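Local coordinates for protein aeromonas extracellular serine protease (Aeromonas sobria, PDB 3WQB) that cleaves peptide bonds after paired basic residues, one of them lysine, as a secreted calcium-binding serine protease of the furin-like subtilase family, at residues N1-G9 with E22-Q32; S41-R49 with P311-N319. The protein carries 1 engineered substitution. One frame throughout, in Å; residues are numbered along the deposited sequence.

Contact 1 (N1-G9 with E22-Q32). With CA (calcium ion), chain C.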
ATOM      1  N   ASN A   1     -32.643   1.238  -2.426  1.00 23.37           N
ATOM      2  CA  ASN A   1     -34.109   1.129  -2.204  1.00 23.51           C
ATOM      3  C   ASN A   1     -34.827   2.237  -2.957  1.00 23.50           C
ATOM      4  O   ASN A   1     -34.470   3.407  -2.837  1.00 23.11           O
ATOM      5  CB  ASN A   1     -34.422   1.202  -0.710  1.00 23.75           C
ATOM      6  CG  ASN A   1     -35.822   0.732  -0.385  1.00 24.66           C
ATOM      7  OD1 ASN A   1     -36.808   1.284  -0.881  1.00 26.66           O
ATOM      8  ND2 ASN A   1     -35.919  -0.281   0.464  1.00 25.20           N
ATOM      9  N   GLU A   2     -35.847   1.865  -3.727  1.00 23.72           N
ATOM     10  CA  GLU A   2     -36.579   2.837  -4.541  1.00 24.07           C
ATOM     11  C   GLU A   2     -37.381   3.820  -3.686  1.00 23.41           C
ATOM     12  O   GLU A   2     -37.726   4.912  -4.142  1.00 23.60           O
ATOM     13  CB  GLU A   2     -37.469   2.126  -5.568  1.00 24.89           C
ATOM     14  CG  GLU A   2     -36.672   1.423  -6.671  1.00 27.50           C
ATOM     15  CD  GLU A   2     -37.522   0.994  -7.857  1.00 30.71           C
ATOM     16  OE1 GLU A   2     -38.651   1.511  -8.022  1.00 32.95           O
ATOM     17  OE2 GLU A   2     -37.045   0.143  -8.639  1.00 32.87           O
ATOM     18  N   GLY A   3     -37.641   3.428  -2.439  1.00 22.52           N
ATOM     19  CA  GLY A   3     -38.292   4.286  -1.449  1.00 21.54           C
ATOM     20  C   GLY A   3     -37.373   5.294  -0.770  1.00 20.82           C
ATOM     21  O   GLY A   3     -37.816   6.054   0.091  1.00 21.51           O
ATOM     22  N   CYS A   4     -36.096   5.289  -1.146  1.00 19.55           N
ATOM     23  CA  CYS A   4     -35.135   6.245  -0.616  1.00 18.34           C
ATOM     24  C   CYS A   4     -34.994   7.391  -1.609  1.00 17.99           C
ATOM     25  O   CYS A   4     -34.313   7.278  -2.636  1.00 18.29           O
ATOM     26  CB  CYS A   4     -33.788   5.559  -0.351  1.00 17.59           C
ATOM     27  SG  CYS A   4     -32.515   6.645   0.342  1.00 17.73           S
ATOM     28  N   ALA A   5     -35.673   8.488  -1.298  1.00 17.96           N
ATOM     29  CA  ALA A   5     -35.815   9.610  -2.218  1.00 17.70           C
ATOM     30  C   ALA A   5     -34.581  10.504  -2.212  1.00 17.45           C
ATOM     31  O   ALA A   5     -33.846  10.525  -1.230  1.00 17.13           O
ATOM     32  CB  ALA A   5     -37.049  10.421  -1.840  1.00 18.28           C
ATOM     33  N   PRO A   6     -34.355  11.263  -3.301  1.00 17.39           N
ATOM     34  CA  PRO A   6     -33.260  12.230  -3.270  1.00 17.58           C
ATOM     35  C   PRO A   6     -33.476  13.294  -2.200  1.00 17.69           C
ATOM     36  O   PRO A   6     -34.621  13.633  -1.870  1.00 18.37           O
ATOM     37  CB  PRO A   6     -33.326  12.889  -4.650  1.00 17.59           C
ATOM     38  CG  PRO A   6     -34.036  11.903  -5.506  1.00 18.32           C
ATOM     39  CD  PRO A   6     -35.020  11.231  -4.618  1.00 18.01           C
ATOM     40  N   LEU A   7     -32.375  13.803  -1.662  1.00 17.06           N
ATOM     41  CA  LEU A   7     -32.412  14.960  -0.785  1.00 17.73           C
ATOM     42  C   LEU A   7     -31.981  16.176  -1.577  1.00 18.47           C
ATOM     43  O   LEU A   7     -31.223  16.059  -2.550  1.00 19.03           O
ATOM     44  CB  LEU A   7     -31.478  14.767   0.408  1.00 17.23           C
ATOM     45  CG  LEU A   7     -31.850  13.693   1.428  1.00 16.42           C
ATOM     46  CD1 LEU A   7     -30.705  13.523   2.418  1.00 16.71           C
ATOM     47  CD2 LEU A   7     -33.159  14.009   2.154  1.00 17.80           C
ATOM     48  N   THR A   8     -32.441  17.349  -1.148  1.00 19.11           N
ATOM     49  CA  THR A   8     -32.031  18.595  -1.797  1.00 19.55           C
ATOM     50  C   THR A   8     -30.572  18.926  -1.500  1.00 19.50           C
ATOM     51  O   THR A   8     -29.915  19.616  -2.281  1.00 20.49           O
ATOM     52  CB  THR A   8     -32.901  19.788  -1.366  1.00 19.79           C
ATOM     53  OG1 THR A   8     -32.634  20.103   0.003  1.00 19.67           O
ATOM     54  CG2 THR A   8     -34.378  19.478  -1.548  1.00 20.65           C
ATOM     55  N   GLY A   9     -30.074  18.429  -0.366  1.00 19.05           N
ATOM     56  CA  GLY A   9     -28.733  18.761   0.105  1.00 18.92           C
ATOM     57  C   GLY A   9     -28.695  20.036   0.925  1.00 18.71           C
ATOM     58  O   GLY A   9     -27.637  20.438   1.416  1.00 18.42           O
ATOM     59  N   GLU A  22     -32.321   9.665   8.458  1.00 15.76           N
ATOM     60  CA  GLU A  22     -32.368   9.852   7.008  1.00 15.40           C
ATOM     61  C   GLU A  22     -31.413   8.922   6.252  1.00 15.33           C
ATOM     62  O   GLU A  22     -31.244   9.043   5.039  1.00 15.62           O
ATOM     63  CB  GLU A  22     -32.078  11.318   6.641  1.00 15.79           C
ATOM     64  CG  GLU A  22     -33.149  12.301   7.129  1.00 18.20           C
ATOM     65  CD  GLU A  22     -34.493  12.139   6.427  1.00 20.12           C
ATOM     66  OE1 GLU A  22     -34.565  11.474   5.372  1.00 20.44           O
ATOM     67  OE2 GLU A  22     -35.488  12.695   6.940  1.00 23.42           O
ATOM     68  N   ARG A  23     -30.800   7.995   6.978  1.00 14.93           N
ATOM     69  CA  ARG A  23     -29.776   7.126   6.419  1.00 15.42           C
ATOM     70  C   ARG A  23     -30.372   5.988   5.581  1.00 15.48           C
ATOM     71  O   ARG A  23     -30.900   5.012   6.114  1.00 16.37           O
ATOM     72  CB  ARG A  23     -28.900   6.619   7.569  1.00 15.71           C
ATOM     73  CG  ARG A  23     -27.773   5.700   7.222  1.00 15.90           C
ATOM     74  CD  ARG A  23     -26.820   5.686   8.384  1.00 15.68           C
ATOM     75  NE  ARG A  23     -25.870   4.580   8.331  1.00 15.33           N
ATOM     76  CZ  ARG A  23     -26.100   3.362   8.819  1.00 14.51           C
ATOM     77  NH1 ARG A  23     -27.263   3.056   9.389  1.00 16.02           N
ATOM     78  NH2 ARG A  23     -25.159   2.433   8.736  1.00 15.65           N
ATOM     79  N   CYS A  24     -30.272   6.140   4.260  1.00 15.23           N
ATOM     80  CA  CYS A  24     -30.713   5.135   3.283  1.00 15.44           C
ATOM     81  C   CYS A  24     -30.001   5.373   1.959  1.00 14.89           C
ATOM     82  O   CYS A  24     -29.482   6.471   1.716  1.00 14.38           O
ATOM     83  CB  CYS A  24     -32.239   5.155   3.072  1.00 15.90           C
ATOM     84  SG  CYS A  24     -32.925   6.708   2.383  1.00 19.12           S
ATOM     85  N   LEU A  25     -29.996   4.349   1.106  1.00 14.86           N
ATOM     86  CA  LEU A  25     -29.406   4.434  -0.224  1.00 15.07           C
ATOM     87  C   LEU A  25     -30.457   4.335  -1.318  1.00 14.84           C
ATOM     88  O   LEU A  25     -31.240   3.378  -1.326  1.00 15.73           O
ATOM     89  CB  LEU A  25     -28.425   3.286  -0.449  1.00 15.17           C
ATOM     90  CG  LEU A  25     -27.253   3.093   0.507  1.00 14.10           C
ATOM     91  CD1 LEU A  25     -26.566   1.755   0.249  1.00 15.51           C
ATOM     92  CD2 LEU A  25     -26.276   4.278   0.380  1.00 15.74           C
ATOM     93  N   PRO A  26     -30.465   5.298  -2.258  1.00 14.83           N
ATOM     94  CA  PRO A  26     -31.268   5.095  -3.461  1.00 14.80           C
ATOM     95  C   PRO A  26     -30.732   3.927  -4.296  1.00 15.08           C
ATOM     96  O   PRO A  26     -29.558   3.523  -4.159  1.00 14.99           O
ATOM     97  CB  PRO A  26     -31.089   6.411  -4.235  1.00 15.01           C
ATOM     98  CG  PRO A  26     -30.647   7.413  -3.213  1.00 14.89           C
ATOM     99  CD  PRO A  26     -29.794   6.613  -2.264  1.00 15.04           C
ATOM    100  N   GLY A  27     -31.590   3.369  -5.142  1.00 15.06           N
ATOM    101  CA  GLY A  27     -31.146   2.407  -6.137  1.00 15.45           C
ATOM    102  C   GLY A  27     -31.929   1.116  -6.144  1.00 15.59           C
ATOM    103  O   GLY A  27     -32.540   0.726  -5.144  1.00 16.08           O
ATOM    104  N   ALA A  28     -31.860   0.440  -7.286  1.00 15.65           N
ATOM    105  CA  ALA A  28     -32.606  -0.784  -7.539  1.00 15.77           C
ATOM    106  C   ALA A  28     -31.674  -1.948  -7.838  1.00 15.61           C
ATOM    107  O   ALA A  28     -32.071  -2.920  -8.468  1.00 15.95           O
ATOM    108  CB  ALA A  28     -33.592  -0.574  -8.691  1.00 16.46           C
ATOM    109  N   ASN A  29     -30.425  -1.848  -7.389  1.00 14.94           N
ATOM    110  CA  ASN A  29     -29.480  -2.950  -7.534  1.00 13.91           C
ATOM    111  C   ASN A  29     -29.821  -4.017  -6.505  1.00 14.20           C
ATOM    112  O   ASN A  29     -29.801  -3.743  -5.309  1.00 14.42           O
ATOM    113  CB  ASN A  29     -28.050  -2.446  -7.341  1.00 13.30           C
ATOM    114  CG  ASN A  29     -27.728  -1.277  -8.245  1.00 12.92           C
ATOM    115  OD1 ASN A  29     -27.318  -1.466  -9.389  1.00 13.71           O
ATOM    116  ND2 ASN A  29     -27.916  -0.055  -7.739  1.00 12.63           N
ATOM    117  N   PRO A  30     -30.164  -5.235  -6.959  1.00 14.55           N
ATOM    118  CA  PRO A  30     -30.693  -6.223  -6.017  1.00 14.60           C
ATOM    119  C   PRO A  30     -29.771  -6.615  -4.862  1.00 14.06           C
ATOM    120  O   PRO A  30     -30.254  -7.039  -3.819  1.00 15.19           O
ATOM    121  CB  PRO A  30     -31.019  -7.430  -6.911  1.00 14.95           C
ATOM    122  CG  PRO A  30     -31.284  -6.816  -8.253  1.00 16.24           C
ATOM    123  CD  PRO A  30     -30.263  -5.705  -8.350  1.00 14.82           C
ATOM    124  N   LEU A  31     -28.459  -6.447  -5.027  1.00 13.51           N
ATOM    125  CA  LEU A  31     -27.525  -6.849  -3.976  1.00 13.34           C
ATOM    126  C   LEU A  31     -27.044  -5.702  -3.092  1.00 12.89           C
ATOM    127  O   LEU A  31     -26.253  -5.923  -2.162  1.00 13.93           O
ATOM    128  CB  LEU A  31     -26.315  -7.584  -4.569  1.00 13.21           C
ATOM    129  CG  LEU A  31     -26.602  -8.789  -5.464  1.00 13.22           C
ATOM    130  CD1 LEU A  31     -25.286  -9.294  -6.030  1.00 14.71           C
ATOM    131  CD2 LEU A  31     -27.317  -9.895  -4.702  1.00 14.09           C
ATOM    132  N   GLN A  32     -27.505  -4.480  -3.354  1.00 12.56           N
ATOM    133  CA  GLN A  32     -26.932  -3.329  -2.641  1.00 12.72           C
ATOM    134  C   GLN A  32     -27.186  -3.336  -1.139  1.00 12.74           C
ATOM    135  O   GLN A  32     -26.385  -2.803  -0.374  1.00 12.84           O
ATOM    136  CB  GLN A  32     -27.333  -1.998  -3.278  1.00 12.56           C
ATOM    137  CG  GLN A  32     -28.780  -1.563  -3.082  1.00 12.57           C
ATOM    138  CD  GLN A  32     -29.044  -0.248  -3.771  1.00 12.99           C
ATOM    139  OE1 GLN A  32     -28.928  -0.145  -4.990  1.00 13.09           O
ATOM    140  NE2 GLN A  32     -29.379   0.777  -2.993  1.00 13.32           N
TER
HETATM  141 CA    CA C 901     -25.651  -2.656 -10.628  1.00 12.10          CA
HETATM  142  O   HOH W   1     -30.813   0.285  -0.548  1.00 18.62           O
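The disulfide Cys-4–Cys-24 ties the N-terminal tail to the loop that leads into a calcium site. SG of Cys-4 meets SG of Cys-24 at 2.1 Å, with a C-S-S-C torsion of 79°. Cys-4 holds its SG anti to its own backbone N (chi1 -179°), which carries the sulfur across to the other loop. There it also lies beside the Pro-26 ring, with SG of Cys-4 3.8 Å from CD of Pro-26. The chain terminus is gripped next to this bridge. N of Asn-1 donates to O of Gly-27 at 2.8 Å, on a lone pair of that carbonyl, and to O of Leu-25 at 2.8 Å. A water accepts from the same nitrogen and from NE2 of Gln-32. Residues 1-4 form a type I turn, and OD1 of Asn-1 closes an Asx turn by accepting from N of Gly-3. In this subtilase, Gln-32 is second shell to the calcium ion: OE1 of Gln-32 accepts a hydrogen bond from ND2 of Asn-29 at 2.9 Å, nearly along the C=O axis. That bond helps fix the amide of Asn-29, whose OD1 binds the calcium ion at 2.4 Å. Asp-87, Val-126, Asn-128, Ile-130 and Thr-132 complete the site.

Contact 2 (S41-R49 with P311-N319)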
ATOM      1  N   SER A  41     -26.003  -1.940   8.151  1.00 13.14           N
ATOM      2  CA  SER A  41     -27.165  -2.057   9.036  1.00 13.85           C
ATOM      3  C   SER A  41     -27.077  -3.320   9.886  1.00 14.05           C
ATOM      4  O   SER A  41     -28.082  -3.780  10.420  1.00 15.09           O
ATOM      5  CB  SER A  41     -28.442  -2.096   8.202  1.00 14.46           C
ATOM      6  OG  SER A  41     -28.424  -3.227   7.347  1.00 16.54           O
ATOM      7  N   GLY A  42     -25.879  -3.888   9.997  1.00 13.60           N
ATOM      8  CA  GLY A  42     -25.695  -5.143  10.729  1.00 13.47           C
ATOM      9  C   GLY A  42     -26.019  -6.362   9.884  1.00 13.20           C
ATOM     10  O   GLY A  42     -26.191  -7.463  10.424  1.00 14.17           O
ATOM     11  N   GLN A  43     -26.069  -6.180   8.562  1.00 13.17           N
ATOM     12  CA  GLN A  43     -26.394  -7.270   7.635  1.00 13.03           C
ATOM     13  C   GLN A  43     -25.190  -8.191   7.435  1.00 13.07           C
ATOM     14  O   GLN A  43     -24.040  -7.797   7.659  1.00 12.62           O
ATOM     15  CB  GLN A  43     -26.935  -6.742   6.296  1.00 13.27           C
ATOM     16  CG  GLN A  43     -25.904  -6.076   5.383  1.00 13.31           C
ATOM     17  CD  GLN A  43     -25.720  -4.596   5.654  1.00 11.96           C
ATOM     18  OE1 GLN A  43     -25.244  -4.197   6.726  1.00 12.91           O
ATOM     19  NE2 GLN A  43     -26.057  -3.763   4.665  1.00 12.70           N
ATOM     20  N   ASP A  44     -25.453  -9.419   7.010  1.00 13.04           N
ATOM     21  CA  ASP A  44     -24.405 -10.429   6.984  1.00 12.73           C
ATOM     22  C   ASP A  44     -23.566 -10.489   5.703  1.00 12.34           C
ATOM     23  O   ASP A  44     -22.560 -11.196   5.672  1.00 12.68           O
ATOM     24  CB  ASP A  44     -24.945 -11.821   7.383  1.00 13.10           C
ATOM     25  CG  ASP A  44     -26.021 -12.358   6.434  1.00 14.57           C
ATOM     26  OD1 ASP A  44     -26.133 -11.872   5.286  1.00 15.23           O
ATOM     27  OD2 ASP A  44     -26.742 -13.297   6.861  1.00 16.53           O
ATOM     28  N   GLY A  45     -23.944  -9.738   4.666  1.00 12.09           N
ATOM     29  CA  GLY A  45     -23.239  -9.845   3.375  1.00 12.17           C
ATOM     30  C   GLY A  45     -23.203 -11.264   2.811  1.00 12.08           C
ATOM     31  O   GLY A  45     -22.275 -11.627   2.076  1.00 12.59           O
ATOM     32  N   PHE A  46     -24.227 -12.055   3.157  1.00 12.39           N
ATOM     33  CA  PHE A  46     -24.355 -13.478   2.779  1.00 12.39           C
ATOM     34  C   PHE A  46     -23.422 -14.423   3.542  1.00 12.55           C
ATOM     35  O   PHE A  46     -23.358 -15.623   3.251  1.00 13.44           O
ATOM     36  CB  PHE A  46     -24.264 -13.700   1.264  1.00 12.32           C
ATOM     37  CG  PHE A  46     -25.235 -12.876   0.465  1.00 12.14           C
ATOM     38  CD1 PHE A  46     -26.601 -13.171   0.473  1.00 12.75           C
ATOM     39  CD2 PHE A  46     -24.784 -11.813  -0.320  1.00 11.82           C
ATOM     40  CE1 PHE A  46     -27.495 -12.423  -0.287  1.00 13.33           C
ATOM     41  CE2 PHE A  46     -25.674 -11.053  -1.084  1.00 13.21           C
ATOM     42  CZ  PHE A  46     -27.040 -11.359  -1.066  1.00 12.06           C
ATOM     43  N   SER A  47     -22.714 -13.883   4.530  1.00 12.90           N
ATOM     44  CA  SER A  47     -21.911 -14.687   5.440  1.00 13.43           C
ATOM     45  C   SER A  47     -22.777 -15.151   6.609  1.00 14.00           C
ATOM     46  O   SER A  47     -23.965 -14.828   6.678  1.00 13.86           O
ATOM     47  CB  SER A  47     -20.711 -13.885   5.950  1.00 13.34           C
ATOM     48  OG  SER A  47     -21.063 -13.072   7.056  1.00 13.20           O
ATOM     49  N   ALA A  48     -22.167 -15.881   7.540  1.00 14.55           N
ATOM     50  CA  ALA A  48     -22.908 -16.483   8.650  1.00 15.41           C
ATOM     51  C   ALA A  48     -23.452 -15.470   9.660  1.00 15.82           C
ATOM     52  O   ALA A  48     -24.433 -15.750  10.346  1.00 17.30           O
ATOM     53  CB  ALA A  48     -22.065 -17.536   9.347  1.00 15.66           C
ATOM     54  N   ARG A  49     -22.832 -14.292   9.755  1.00 16.19           N
ATOM     55  CA  ARG A  49     -23.326 -13.273  10.689  1.00 16.23           C
ATOM     56  C   ARG A  49     -23.031 -11.858  10.217  1.00 15.87           C
ATOM     57  O   ARG A  49     -22.148 -11.645   9.391  1.00 16.28           O
ATOM     58  CB  ARG A  49     -22.779 -13.487  12.112  1.00 16.87           C
ATOM     59  CG  ARG A  49     -21.330 -13.046  12.326  1.00 17.31           C
ATOM     60  CD  ARG A  49     -21.071 -12.777  13.807  1.00 18.45           C
ATOM     61  NE  ARG A  49     -19.669 -12.453  14.082  1.00 18.52           N
ATOM     62  CZ  ARG A  49     -19.141 -11.230  14.013  1.00 19.35           C
ATOM     63  NH1 ARG A  49     -19.883 -10.184  13.671  1.00 19.89           N
ATOM     64  NH2 ARG A  49     -17.856 -11.051  14.277  1.00 19.05           N
ATOM     65  N   PRO A 311     -16.292 -23.831  -4.525  1.00 18.85           N
ATOM     66  CA  PRO A 311     -17.421 -23.489  -3.660  1.00 18.79           C
ATOM     67  C   PRO A 311     -17.039 -22.602  -2.480  1.00 18.01           C
ATOM     68  O   PRO A 311     -15.887 -22.588  -2.044  1.00 18.44           O
ATOM     69  CB  PRO A 311     -17.892 -24.851  -3.141  1.00 19.51           C
ATOM     70  CG  PRO A 311     -16.711 -25.736  -3.269  1.00 20.26           C
ATOM     71  CD  PRO A 311     -16.031 -25.284  -4.520  1.00 19.40           C
ATOM     72  N   SER A 312     -18.025 -21.862  -1.989  1.00 17.15           N
ATOM     73  CA  SER A 312     -17.875 -20.996  -0.831  1.00 16.11           C
ATOM     74  C   SER A 312     -19.072 -21.186   0.086  1.00 15.74           C
ATOM     75  O   SER A 312     -20.185 -21.432  -0.384  1.00 15.31           O
ATOM     76  CB  SER A 312     -17.803 -19.528  -1.269  1.00 16.02           C
ATOM     77  OG  SER A 312     -17.747 -18.662  -0.141  1.00 15.54           O
ATOM     78  N   THR A 313     -18.852 -21.036   1.390  1.00 15.12           N
ATOM     79  CA  THR A 313     -19.969 -20.986   2.333  1.00 14.96           C
ATOM     80  C   THR A 313     -20.728 -19.653   2.260  1.00 14.20           C
ATOM     81  O   THR A 313     -21.803 -19.516   2.832  1.00 14.89           O
ATOM     82  CB  THR A 313     -19.545 -21.258   3.793  1.00 15.08           C
ATOM     83  OG1 THR A 313     -18.699 -20.200   4.258  1.00 16.26           O
ATOM     84  CG2 THR A 313     -18.819 -22.607   3.928  1.00 15.61           C
ATOM     85  N   ASN A 314     -20.177 -18.666   1.554  1.00 13.89           N
ATOM     86  CA  ASN A 314     -20.946 -17.460   1.288  1.00 13.28           C
ATOM     87  C   ASN A 314     -22.200 -17.802   0.482  1.00 13.29           C
ATOM     88  O   ASN A 314     -22.104 -18.450  -0.561  1.00 13.69           O
ATOM     89  CB  ASN A 314     -20.105 -16.411   0.576  1.00 12.96           C
ATOM     90  CG  ASN A 314     -20.843 -15.113   0.432  1.00 12.56           C
ATOM     91  OD1 ASN A 314     -21.678 -14.957  -0.464  1.00 12.66           O
ATOM     92  ND2 ASN A 314     -20.592 -14.184   1.351  1.00 12.15           N
ATOM     93  N   ARG A 315     -23.366 -17.380   0.970  1.00 13.10           N
ATOM     94  CA  ARG A 315     -24.627 -17.827   0.358  1.00 13.14           C
ATOM     95  C   ARG A 315     -24.905 -17.277  -1.040  1.00 13.18           C
ATOM     96  O   ARG A 315     -25.758 -17.811  -1.757  1.00 14.04           O
ATOM     97  CB  ARG A 315     -25.824 -17.545   1.274  1.00 13.35           C
ATOM     98  CG  ARG A 315     -25.725 -18.186   2.653  1.00 14.95           C
ATOM     99  CD  ARG A 315     -27.031 -18.033   3.449  1.00 16.80           C
ATOM    100  NE  ARG A 315     -27.528 -16.653   3.452  1.00 18.10           N
ATOM    101  CZ  ARG A 315     -27.103 -15.687   4.270  1.00 18.52           C
ATOM    102  NH1 ARG A 315     -26.184 -15.935   5.194  1.00 17.82           N
ATOM    103  NH2 ARG A 315     -27.610 -14.466   4.170  1.00 19.71           N
ATOM    104  N   LEU A 316     -24.201 -16.220  -1.439  1.00 12.94           N
ATOM    105  CA  LEU A 316     -24.391 -15.664  -2.767  1.00 12.79           C
ATOM    106  C   LEU A 316     -23.829 -16.578  -3.853  1.00 12.83           C
ATOM    107  O   LEU A 316     -24.262 -16.518  -5.000  1.00 13.51           O
ATOM    108  CB  LEU A 316     -23.754 -14.273  -2.849  1.00 12.16           C
ATOM    109  CG  LEU A 316     -23.811 -13.503  -4.176  1.00 12.28           C
ATOM    110  CD1 LEU A 316     -25.248 -13.241  -4.582  1.00 13.66           C
ATOM    111  CD2 LEU A 316     -23.039 -12.204  -4.069  1.00 13.74           C
ATOM    112  N   HIS A 317     -22.855 -17.407  -3.492  1.00 13.01           N
ATOM    113  CA  HIS A 317     -22.135 -18.218  -4.479  1.00 13.28           C
ATOM    114  C   HIS A 317     -22.927 -19.443  -4.904  1.00 14.13           C
ATOM    115  O   HIS A 317     -23.599 -20.062  -4.088  1.00 14.38           O
ATOM    116  CB  HIS A 317     -20.777 -18.636  -3.918  1.00 12.84           C
ATOM    117  CG  HIS A 317     -19.803 -17.500  -3.775  1.00 11.82           C
ATOM    118  ND1 HIS A 317     -18.490 -17.613  -4.171  1.00 12.30           N
ATOM    119  CD2 HIS A 317     -19.941 -16.248  -3.272  1.00 12.48           C
ATOM    120  CE1 HIS A 317     -17.859 -16.476  -3.926  1.00 11.68           C
ATOM    121  NE2 HIS A 317     -18.716 -15.633  -3.378  1.00 11.57           N
ATOM    122  N   GLY A 318     -22.847 -19.774  -6.192  1.00 14.82           N
ATOM    123  CA  GLY A 318     -23.557 -20.934  -6.746  1.00 15.93           C
ATOM    124  C   GLY A 318     -25.023 -20.939  -6.369  1.00 16.41           C
ATOM    125  O   GLY A 318     -25.585 -21.984  -6.004  1.00 17.10           O
ATOM    126  N   ASN A 319     -25.630 -19.760  -6.460  1.00 16.90           N
ATOM    127  CA  ASN A 319     -26.999 -19.521  -6.031  1.00 17.69           C
ATOM    128  C   ASN A 319     -27.837 -19.098  -7.228  1.00 18.27           C
ATOM    129  O   ASN A 319     -27.757 -17.955  -7.679  1.00 17.57           O
ATOM    130  CB  ASN A 319     -27.011 -18.446  -4.936  1.00 17.88           C
ATOM    131  CG  ASN A 319     -28.378 -18.254  -4.313  1.00 19.10           C
ATOM    132  OD1 ASN A 319     -29.401 -18.288  -4.998  1.00 20.01           O
ATOM    133  ND2 ASN A 319     -28.399 -18.018  -3.009  1.00 20.51           N
TER
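Asp-44 opens a type I' turn, residues 44-47, that docks on a second turn, the type I turn 314-317, within the subtilase domain. The carboxylate of Asp-44 receives the guanidinium of Arg-315 end-on in a salt bridge. NH2 of Arg-315 lies 3.1 Å from OD2 of Asp-44 and also bonds OD1, both on the syn side. NH1 reaches OD2 from above the carboxylate plane. The two flat groups are turned 57° against each other. OD1 of Asp-44 also accepts from N of Phe-46, an Asx turn, and from NE2 of Gln-34. The carboxylate is thus held by its own turn as well as by the arginine, which would probably favour its ionised form.

At Gly-45 the backbone O accepts a hydrogen bond from ND2 of Asn-314 at 3.1 Å. The same ND2 donates to O of Gly-287.

Phe-46 joins the turns by backbone and ring. O of Phe-46 accepts from N of Arg-315 at 2.9 Å, in an almost straight bond (178°). CB of Leu-316 lies over one face of the Phe-46 ring, 4.1 Å from its centroid, a CH-pi contact. Val-294 of strand 293-296 touches both side chains. CB of Phe-46 rests 3.4 Å from OD1 of Asn-314, which accepts from N of Leu-316 in another Asx turn.

Ser-47 brings in the last backbone oxygen. The arginine chain bends at chi3 (-49°), which folds the guanidinium back over the first turn, with CA of Phe-46 against one face. NH1 of Arg-315 then meets O of Ser-47 at 2.9 Å, above the carbonyl plane and off its lone pairs.

Contact 1 comes wholly before contact 2 along the chain; their centres are about 22 Å apart. Both join loops without regular helix or strand. Contact 1 is only partly buried and links close neighbours in sequence, by a covalent bridge and bonds to the chain terminus. Contact 2 is more buried and brings together segments 262 residues apart, by a salt bridge, backbone bonds and ring packing. Leu-31 of 22-32 connects them: its CD2 lies 3.9 Å from CZ of Phe-46 and 3.9 Å from CD1 of Leu-316. Contact 1 supplies a ligand to one calcium ion. Contact 2 supplies none, but N of Gly-318 hydrogen-bonds OD1 of Asn-306, a ligand of a second calcium ion.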